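Local coordinates for protein putative aldolase (Bacteroides vulgatus ATCC 8482, PDB 3DXI) that is of unknown function but folds, in its N-terminal domain, as a TIM barrel with partial similarity to the HMGL-like family, at residues 9-21 / 44-58. Numbering follows the deposited sequence.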
ATOM      1  N   THR A   9     -17.433  -5.233  -3.419  1.00  8.81           N
ATOM      2  CA  THR A   9     -17.652  -3.873  -2.930  1.00  9.76           C
ATOM      3  C   THR A   9     -18.919  -3.692  -2.084  1.00  9.28           C
ATOM      4  O   THR A   9     -18.845  -3.254  -0.935  1.00  9.55           O
ATOM      5  CB  THR A   9     -17.705  -2.867  -4.110  1.00  8.74           C
ATOM      6  OG1 THR A   9     -16.521  -3.001  -4.911  1.00  7.66           O
ATOM      7  CG2 THR A   9     -17.797  -1.444  -3.591  1.00  7.06           C
ATOM      8  N   LEU A  10     -20.076  -4.029  -2.644  1.00 10.50           N
ATOM      9  CA  LEU A  10     -21.345  -3.859  -1.926  1.00 10.63           C
ATOM     10  C   LEU A  10     -21.501  -4.698  -0.660  1.00 10.86           C
ATOM     11  O   LEU A  10     -22.047  -4.227   0.341  1.00 10.42           O
ATOM     12  CB  LEU A  10     -22.527  -4.142  -2.861  1.00  9.68           C
ATOM     13  CG  LEU A  10     -22.626  -3.281  -4.125  1.00  9.60           C
ATOM     14  CD1 LEU A  10     -23.900  -3.629  -4.880  1.00  8.46           C
ATOM     15  CD2 LEU A  10     -22.617  -1.800  -3.753  1.00 10.62           C
ATOM     16  N   ARG A  11     -21.028  -5.941  -0.709  1.00 10.13           N
ATOM     17  CA  ARG A  11     -21.135  -6.848   0.429  1.00 11.42           C
ATOM     18  C   ARG A  11     -20.209  -6.446   1.573  1.00 13.85           C
ATOM     19  O   ARG A  11     -20.613  -6.403   2.736  1.00 12.77           O
ATOM     20  CB  ARG A  11     -20.812  -8.283  -0.017  1.00 11.10           C
ATOM     21  CG  ARG A  11     -21.043  -9.362   1.044  1.00 10.85           C
ATOM     22  CD  ARG A  11     -19.882  -9.480   2.026  1.00 12.07           C
ATOM     23  NE  ARG A  11     -18.675 -10.029   1.407  1.00 11.08           N
ATOM     24  CZ  ARG A  11     -17.534 -10.239   2.056  1.00 14.33           C
ATOM     25  NH1 ARG A  11     -17.437  -9.947   3.346  1.00 13.86           N
ATOM     26  NH2 ARG A  11     -16.489 -10.751   1.421  1.00 13.55           N
ATOM     27  N   ASP A  12     -18.964  -6.143   1.226  1.00 15.74           N
ATOM     28  CA  ASP A  12     -17.955  -5.773   2.204  1.00 17.38           C
ATOM     29  C   ASP A  12     -17.964  -4.295   2.575  1.00 18.17           C
ATOM     30  O   ASP A  12     -17.579  -3.927   3.685  1.00 20.74           O
ATOM     31  CB  ASP A  12     -16.585  -6.174   1.665  1.00 19.78           C
ATOM     32  CG  ASP A  12     -15.769  -6.949   2.670  1.00 21.06           C
ATOM     33  OD1 ASP A  12     -16.356  -7.510   3.623  1.00 22.88           O
ATOM     34  OD2 ASP A  12     -14.536  -7.006   2.496  1.00 23.08           O
ATOM     35  N   GLY A  13     -18.408  -3.447   1.656  1.00 16.88           N
ATOM     36  CA  GLY A  13     -18.437  -2.023   1.938  1.00 16.62           C
ATOM     37  C   GLY A  13     -19.728  -1.541   2.580  1.00 16.31           C
ATOM     38  O   GLY A  13     -19.780  -0.424   3.099  1.00 15.14           O
ATOM     39  N   GLY A  14     -20.763  -2.384   2.549  1.00 15.01           N
ATOM     40  CA  GLY A  14     -22.050  -2.023   3.121  1.00 14.34           C
ATOM     41  C   GLY A  14     -21.999  -1.670   4.599  1.00 16.03           C
ATOM     42  O   GLY A  14     -22.877  -0.985   5.116  1.00 15.12           O
ATOM     43  N   TYR A  15     -20.961  -2.142   5.277  1.00 15.54           N
ATOM     44  CA  TYR A  15     -20.768  -1.885   6.698  1.00 17.53           C
ATOM     45  C   TYR A  15     -21.082  -0.434   7.080  1.00 18.14           C
ATOM     46  O   TYR A  15     -21.845  -0.171   8.013  1.00 19.46           O
ATOM     47  CB  TYR A  15     -19.316  -2.203   7.056  1.00 20.55           C
ATOM     48  CG  TYR A  15     -18.936  -1.969   8.500  1.00 24.08           C
ATOM     49  CD1 TYR A  15     -19.103  -2.972   9.455  1.00 26.38           C
ATOM     50  CD2 TYR A  15     -18.381  -0.754   8.908  1.00 25.30           C
ATOM     51  CE1 TYR A  15     -18.721  -2.773  10.779  1.00 27.59           C
ATOM     52  CE2 TYR A  15     -17.998  -0.544  10.231  1.00 27.22           C
ATOM     53  CZ  TYR A  15     -18.171  -1.559  11.158  1.00 28.68           C
ATOM     54  OH  TYR A  15     -17.784  -1.365  12.463  1.00 32.09           O
ATOM     55  N   TYR A  16     -20.497   0.501   6.341  1.00 16.03           N
ATOM     56  CA  TYR A  16     -20.658   1.928   6.605  1.00 15.02           C
ATOM     57  C   TYR A  16     -22.043   2.531   6.381  1.00 13.68           C
ATOM     58  O   TYR A  16     -22.398   3.521   7.017  1.00 13.49           O
ATOM     59  CB  TYR A  16     -19.645   2.704   5.765  1.00 13.48           C
ATOM     60  CG  TYR A  16     -18.204   2.332   6.041  1.00 12.11           C
ATOM     61  CD1 TYR A  16     -17.573   2.738   7.220  1.00 11.84           C
ATOM     62  CD2 TYR A  16     -17.469   1.596   5.118  1.00 11.70           C
ATOM     63  CE1 TYR A  16     -16.243   2.423   7.468  1.00 12.67           C
ATOM     64  CE2 TYR A  16     -16.136   1.274   5.355  1.00 13.51           C
ATOM     65  CZ  TYR A  16     -15.528   1.692   6.531  1.00 13.18           C
ATOM     66  OH  TYR A  16     -14.206   1.388   6.761  1.00 14.78           O
ATOM     67  N   THR A  17     -22.824   1.939   5.483  1.00 11.47           N
ATOM     68  CA  THR A  17     -24.148   2.470   5.160  1.00 10.28           C
ATOM     69  C   THR A  17     -25.315   1.562   5.539  1.00 10.33           C
ATOM     70  O   THR A  17     -26.425   1.739   5.036  1.00  8.58           O
ATOM     71  CB  THR A  17     -24.240   2.734   3.655  1.00 10.45           C
ATOM     72  OG1 THR A  17     -24.151   1.485   2.957  1.00  8.22           O
ATOM     73  CG2 THR A  17     -23.093   3.638   3.205  1.00  8.11           C
ATOM     74  N   ASN A  18     -25.067   0.607   6.430  1.00 11.01           N
ATOM     75  CA  ASN A  18     -26.087  -0.353   6.840  1.00 11.21           C
ATOM     76  C   ASN A  18     -26.463  -1.185   5.628  1.00 12.16           C
ATOM     77  O   ASN A  18     -27.582  -1.693   5.546  1.00 12.87           O
ATOM     78  CB  ASN A  18     -27.346   0.346   7.354  1.00 12.10           C
ATOM     79  CG  ASN A  18     -27.084   1.204   8.563  1.00 11.99           C
ATOM     80  OD1 ASN A  18     -26.371   0.799   9.481  1.00 11.95           O
ATOM     81  ND2 ASN A  18     -27.676   2.396   8.581  1.00 13.30           N
ATOM     82  N   TRP A  19     -25.529  -1.311   4.687  1.00 11.21           N
ATOM     83  CA  TRP A  19     -25.760  -2.074   3.468  1.00 12.23           C
ATOM     84  C   TRP A  19     -26.861  -1.470   2.601  1.00 13.28           C
ATOM     85  O   TRP A  19     -27.507  -2.160   1.813  1.00 11.93           O
ATOM     86  CB  TRP A  19     -26.078  -3.534   3.811  1.00 13.33           C
ATOM     87  CG  TRP A  19     -24.846  -4.294   4.191  1.00 13.75           C
ATOM     88  CD1 TRP A  19     -23.968  -4.910   3.339  1.00 14.14           C
ATOM     89  CD2 TRP A  19     -24.282  -4.416   5.505  1.00 15.88           C
ATOM     90  NE1 TRP A  19     -22.891  -5.395   4.040  1.00 13.88           N
ATOM     91  CE2 TRP A  19     -23.057  -5.107   5.370  1.00 16.17           C
ATOM     92  CE3 TRP A  19     -24.690  -4.001   6.780  1.00 17.22           C
ATOM     93  CZ2 TRP A  19     -22.235  -5.396   6.468  1.00 17.07           C
ATOM     94  CZ3 TRP A  19     -23.872  -4.287   7.870  1.00 18.11           C
ATOM     95  CH2 TRP A  19     -22.658  -4.977   7.706  1.00 18.28           C
ATOM     96  N   ASP A  20     -27.083  -0.171   2.760  1.00 13.01           N
ATOM     97  CA  ASP A  20     -28.070   0.512   1.942  1.00 11.53           C
ATOM     98  C   ASP A  20     -27.315   1.230   0.843  1.00 11.42           C
ATOM     99  O   ASP A  20     -26.321   1.906   1.097  1.00 11.72           O
ATOM    100  CB  ASP A  20     -28.882   1.524   2.755  1.00 12.35           C
ATOM    101  CG  ASP A  20     -30.001   0.871   3.549  1.00 12.48           C
ATOM    102  OD1 ASP A  20     -30.775   0.088   2.948  1.00  9.39           O
ATOM    103  OD2 ASP A  20     -30.104   1.150   4.768  1.00 10.52           O
ATOM    104  N   PHE A  21     -27.779   1.042  -0.383  1.00 11.30           N
ATOM    105  CA  PHE A  21     -27.185   1.668  -1.549  1.00 11.73           C
ATOM    106  C   PHE A  21     -28.350   1.986  -2.463  1.00 11.68           C
ATOM    107  O   PHE A  21     -29.148   1.107  -2.785  1.00 10.74           O
ATOM    108  CB  PHE A  21     -26.221   0.711  -2.254  1.00 13.31           C
ATOM    109  CG  PHE A  21     -24.943   0.462  -1.500  1.00 12.66           C
ATOM    110  CD1 PHE A  21     -23.992   1.468  -1.362  1.00 13.90           C
ATOM    111  CD2 PHE A  21     -24.688  -0.782  -0.932  1.00 11.93           C
ATOM    112  CE1 PHE A  21     -22.800   1.236  -0.669  1.00 12.47           C
ATOM    113  CE2 PHE A  21     -23.506  -1.024  -0.239  1.00 12.58           C
ATOM    114  CZ  PHE A  21     -22.558  -0.010  -0.107  1.00 14.20           C
ATOM    115  N   GLY A  44     -23.977  -8.984  -1.826  1.00  8.79           N
ATOM    116  CA  GLY A  44     -24.530  -8.828  -0.494  1.00  9.08           C
ATOM    117  C   GLY A  44     -24.737 -10.107   0.281  1.00  9.33           C
ATOM    118  O   GLY A  44     -24.297 -11.182  -0.126  1.00 10.27           O
ATOM    119  N   TYR A  45     -25.421  -9.972   1.410  1.00 10.19           N
ATOM    120  CA  TYR A  45     -25.723 -11.084   2.299  1.00  8.93           C
ATOM    121  C   TYR A  45     -27.185 -11.486   2.179  1.00 10.72           C
ATOM    122  O   TYR A  45     -28.013 -10.732   1.658  1.00  9.58           O
ATOM    123  CB  TYR A  45     -25.497 -10.672   3.760  1.00  8.24           C
ATOM    124  CG  TYR A  45     -24.060 -10.437   4.175  1.00  7.88           C
ATOM    125  CD1 TYR A  45     -23.269 -11.492   4.629  1.00  7.19           C
ATOM    126  CD2 TYR A  45     -23.496  -9.161   4.124  1.00  7.25           C
ATOM    127  CE1 TYR A  45     -21.949 -11.286   5.029  1.00  9.46           C
ATOM    128  CE2 TYR A  45     -22.169  -8.938   4.520  1.00  7.74           C
ATOM    129  CZ  TYR A  45     -21.406 -10.009   4.972  1.00  9.81           C
ATOM    130  OH  TYR A  45     -20.108  -9.819   5.363  1.00  9.00           O
ATOM    131  N   ARG A  46     -27.474 -12.693   2.657  1.00  8.59           N
ATOM    132  CA  ARG A  46     -28.831 -13.206   2.754  1.00 11.01           C
ATOM    133  C   ARG A  46     -28.840 -13.438   4.273  1.00 12.40           C
ATOM    134  O   ARG A  46     -27.898 -14.007   4.818  1.00 13.10           O
ATOM    135  CB  ARG A  46     -29.010 -14.522   1.988  1.00 10.15           C
ATOM    136  CG  ARG A  46     -29.231 -14.368   0.477  1.00  9.03           C
ATOM    137  CD  ARG A  46     -30.569 -13.704   0.129  1.00 10.23           C
ATOM    138  NE  ARG A  46     -31.718 -14.605   0.254  1.00  8.92           N
ATOM    139  CZ  ARG A  46     -32.983 -14.249   0.022  1.00 10.96           C
ATOM    140  NH1 ARG A  46     -33.271 -13.006  -0.353  1.00 10.11           N
ATOM    141  NH2 ARG A  46     -33.968 -15.128   0.180  1.00  8.66           N
ATOM    142  N   ASN A  47     -29.871 -12.970   4.959  1.00 12.48           N
ATOM    143  CA  ASN A  47     -29.925 -13.104   6.410  1.00 12.66           C
ATOM    144  C   ASN A  47     -31.317 -13.374   6.939  1.00 12.73           C
ATOM    145  O   ASN A  47     -32.309 -13.147   6.258  1.00 12.42           O
ATOM    146  CB  ASN A  47     -29.450 -11.806   7.081  1.00 12.41           C
ATOM    147  CG  ASN A  47     -27.990 -11.841   7.493  1.00 13.65           C
ATOM    148  OD1 ASN A  47     -27.187 -11.033   7.027  1.00 14.75           O
ATOM    149  ND2 ASN A  47     -27.645 -12.757   8.389  1.00 13.09           N
ATOM    150  N   LYS A  48     -31.366 -13.847   8.177  1.00 14.16           N
ATOM    151  CA  LYS A  48     -32.624 -14.072   8.867  1.00 14.49           C
ATOM    152  C   LYS A  48     -32.852 -12.709   9.526  1.00 14.21           C
ATOM    153  O   LYS A  48     -31.933 -11.900   9.592  1.00 14.54           O
ATOM    154  CB  LYS A  48     -32.461 -15.178   9.911  1.00 15.68           C
ATOM    155  CG  LYS A  48     -32.218 -16.555   9.288  1.00 17.84           C
ATOM    156  CD  LYS A  48     -32.043 -17.652  10.341  1.00 17.71           C
ATOM    157  CE  LYS A  48     -30.752 -17.490  11.124  1.00 15.95           C
ATOM    158  NZ  LYS A  48     -30.498 -18.655  12.031  1.00 19.67           N
ATOM    159  N   PRO A  49     -34.071 -12.421  10.004  1.00 15.38           N
ATOM    160  CA  PRO A  49     -34.294 -11.112  10.632  1.00 15.14           C
ATOM    161  C   PRO A  49     -33.289 -10.767  11.731  1.00 15.51           C
ATOM    162  O   PRO A  49     -33.135 -11.505  12.707  1.00 16.20           O
ATOM    163  CB  PRO A  49     -35.723 -11.227  11.149  1.00 15.22           C
ATOM    164  CG  PRO A  49     -36.365 -12.106  10.111  1.00 15.70           C
ATOM    165  CD  PRO A  49     -35.326 -13.185   9.917  1.00 13.96           C
ATOM    166  N   SER A  50     -32.604  -9.640  11.556  1.00 15.26           N
ATOM    167  CA  SER A  50     -31.602  -9.169  12.507  1.00 17.09           C
ATOM    168  C   SER A  50     -32.223  -8.283  13.580  1.00 17.19           C
ATOM    169  O   SER A  50     -33.151  -7.526  13.306  1.00 16.34           O
ATOM    170  CB  SER A  50     -30.517  -8.376  11.772  1.00 16.85           C
ATOM    171  OG  SER A  50     -29.572  -7.840  12.684  1.00 19.84           O
ATOM    172  N   LYS A  51     -31.700  -8.373  14.799  1.00 17.33           N
ATOM    173  CA  LYS A  51     -32.205  -7.566  15.906  1.00 17.84           C
ATOM    174  C   LYS A  51     -31.965  -6.082  15.622  1.00 16.24           C
ATOM    175  O   LYS A  51     -32.864  -5.254  15.766  1.00 14.23           O
ATOM    176  CB  LYS A  51     -31.519  -7.968  17.217  1.00 20.04           C
ATOM    177  CG  LYS A  51     -31.997  -7.172  18.422  1.00 22.48           C
ATOM    178  CD  LYS A  51     -31.259  -7.564  19.691  1.00 25.40           C
ATOM    179  CE  LYS A  51     -31.773  -6.773  20.885  1.00 26.67           C
ATOM    180  NZ  LYS A  51     -31.056  -7.121  22.149  1.00 29.30           N
ATOM    181  N   GLU A  52     -30.747  -5.747  15.220  1.00 14.69           N
ATOM    182  CA  GLU A  52     -30.431  -4.365  14.896  1.00 13.57           C
ATOM    183  C   GLU A  52     -30.590  -4.154  13.395  1.00 12.22           C
ATOM    184  O   GLU A  52     -30.368  -5.072  12.601  1.00 11.26           O
ATOM    185  CB  GLU A  52     -29.014  -4.025  15.353  1.00 13.20           C
ATOM    186  CG  GLU A  52     -28.901  -3.949  16.862  1.00 16.93           C
ATOM    187  CD  GLU A  52     -27.559  -3.430  17.327  1.00 18.61           C
ATOM    188  OE1 GLU A  52     -26.851  -2.806  16.510  1.00 18.78           O
ATOM    189  OE2 GLU A  52     -27.222  -3.635  18.513  1.00 21.22           O
ATOM    190  N   TYR A  53     -30.990  -2.948  13.011  1.00 11.50           N
ATOM    191  CA  TYR A  53     -31.208  -2.623  11.608  1.00 12.49           C
ATOM    192  C   TYR A  53     -30.098  -3.028  10.639  1.00 14.60           C
ATOM    193  O   TYR A  53     -28.908  -2.796  10.877  1.00 13.12           O
ATOM    194  CB  TYR A  53     -31.467  -1.120  11.440  1.00 11.49           C
ATOM    195  CG  TYR A  53     -31.669  -0.695   9.999  1.00 11.61           C
ATOM    196  CD1 TYR A  53     -32.811  -1.068   9.295  1.00 12.08           C
ATOM    197  CD2 TYR A  53     -30.706   0.069   9.334  1.00 13.10           C
ATOM    198  CE1 TYR A  53     -32.992  -0.698   7.965  1.00 13.56           C
ATOM    199  CE2 TYR A  53     -30.880   0.450   7.998  1.00 11.68           C
ATOM    200  CZ  TYR A  53     -32.026   0.058   7.324  1.00 12.68           C
ATOM    201  OH  TYR A  53     -32.199   0.401   6.006  1.00 12.55           O
HETATM  202  N   MSE A  54     -30.522  -3.642   9.542  1.00 16.42           N
HETATM  203  CA  MSE A  54     -29.642  -4.041   8.458  1.00 19.03           C
HETATM  204  C   MSE A  54     -30.375  -3.588   7.209  1.00 16.51           C
HETATM  205  O   MSE A  54     -31.576  -3.803   7.093  1.00 15.64           O
HETATM  206  CB  MSE A  54     -29.445  -5.556   8.413  1.00 24.07           C
HETATM  207  CG  MSE A  54     -28.400  -6.065   9.378  1.00 34.41           C
HETATM  208 SE   MSE A  54     -27.551  -7.670   8.711  1.00 45.35          SE
HETATM  209  CE  MSE A  54     -26.435  -6.853   7.363  1.00 41.35           C
ATOM    210  N   GLY A  55     -29.655  -2.965   6.282  1.00 16.52           N
ATOM    211  CA  GLY A  55     -30.272  -2.478   5.058  1.00 14.85           C
ATOM    212  C   GLY A  55     -30.437  -3.469   3.917  1.00 13.19           C
ATOM    213  O   GLY A  55     -30.188  -4.669   4.057  1.00 11.66           O
ATOM    214  N   LYS A  56     -30.853  -2.936   2.774  1.00 12.16           N
ATOM    215  CA  LYS A  56     -31.096  -3.713   1.567  1.00 11.90           C
ATOM    216  C   LYS A  56     -30.144  -4.873   1.297  1.00 12.45           C
ATOM    217  O   LYS A  56     -30.572  -6.028   1.254  1.00 12.19           O
ATOM    218  CB  LYS A  56     -31.121  -2.785   0.344  1.00 12.10           C
ATOM    219  CG  LYS A  56     -31.238  -3.525  -0.992  1.00 14.80           C
ATOM    220  CD  LYS A  56     -31.736  -2.613  -2.103  1.00 15.62           C
ATOM    221  CE  LYS A  56     -33.177  -2.189  -1.841  1.00 17.64           C
ATOM    222  NZ  LYS A  56     -33.735  -1.337  -2.939  1.00 19.92           N
ATOM    223  N   PHE A  57     -28.857  -4.576   1.134  1.00 10.55           N
ATOM    224  CA  PHE A  57     -27.880  -5.614   0.819  1.00 11.05           C
ATOM    225  C   PHE A  57     -27.382  -6.482   1.968  1.00 10.47           C
ATOM    226  O   PHE A  57     -26.398  -7.212   1.841  1.00 11.71           O
ATOM    227  CB  PHE A  57     -26.738  -4.987   0.022  1.00 11.46           C
ATOM    228  CG  PHE A  57     -27.177  -4.507  -1.338  1.00 12.48           C
ATOM    229  CD1 PHE A  57     -27.326  -5.406  -2.392  1.00 12.42           C
ATOM    230  CD2 PHE A  57     -27.543  -3.179  -1.537  1.00 13.85           C
ATOM    231  CE1 PHE A  57     -27.835  -4.993  -3.620  1.00 10.64           C
ATOM    232  CE2 PHE A  57     -28.057  -2.755  -2.765  1.00 13.43           C
ATOM    233  CZ  PHE A  57     -28.204  -3.665  -3.805  1.00 12.01           C
ATOM    234  N   GLY A  58     -28.095  -6.409   3.083  1.00 11.13           N
ATOM    235  CA  GLY A  58     -27.784  -7.242   4.225  1.00 10.75           C
ATOM    236  C   GLY A  58     -28.747  -8.412   4.103  1.00 11.61           C
ATOM    237  O   GLY A  58     -28.539  -9.483   4.677  1.00 11.43           O
TER
HETATM  238  O   HOH W   1     -26.227  -2.222   9.938  1.00 22.35           O
HETATM  239  O   HOH W   2     -30.884  -0.324  -3.999  1.00 21.98           O
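With CG beside its own backbone N (chi1 -76°), Trp19 lays its indole between Gly14 on one face and selenomethionine Met54 on the other. The Met54 chain bends at its last torsion (75°) and sets CE over the six-membered ring, 3.4 Å from Trp19 CE3, a CH-pi contact; SE stands farther off and oblique to the ring in a Met-aromatic contact. Tyr45 comes in edge-on to the indole, the two planes 83° apart, while Arg11 CG rides over a face of the tyrosine ring. The turn of the indole is fixed by Trp19 NE1, which gives a nearly straight bond of 2.8 Å to Arg11 O. Arg11 NH1 also makes a weak bond of 3.3 Å to Tyr45 OH, and the same nitrogen makes a salt bridge with Asp12.

Further along, the type I' turn 17-20 presents Asp20 to the start of helix 56-59. Asp20 OD2 accepts a hydrogen bond of 2.5 Å from Tyr53 OH on its syn lone pair; Asp20 OD1 is met from above the carboxylate plane by Lys56 N at 3.0 Å. Next to it, Phe57 N binds Trp19 O at 2.8 Å, and the Phe57 ring packs against the edge of Phe21.

The contact joins the helix and turn after strand 4-7 to the end of strand 40-45 and the loop that leads from it into helix 56-59: Val26 of helix 23-34 touches Phe21 and Phe57, and Met79 of strand 75-81 touches Arg11 and Tyr45.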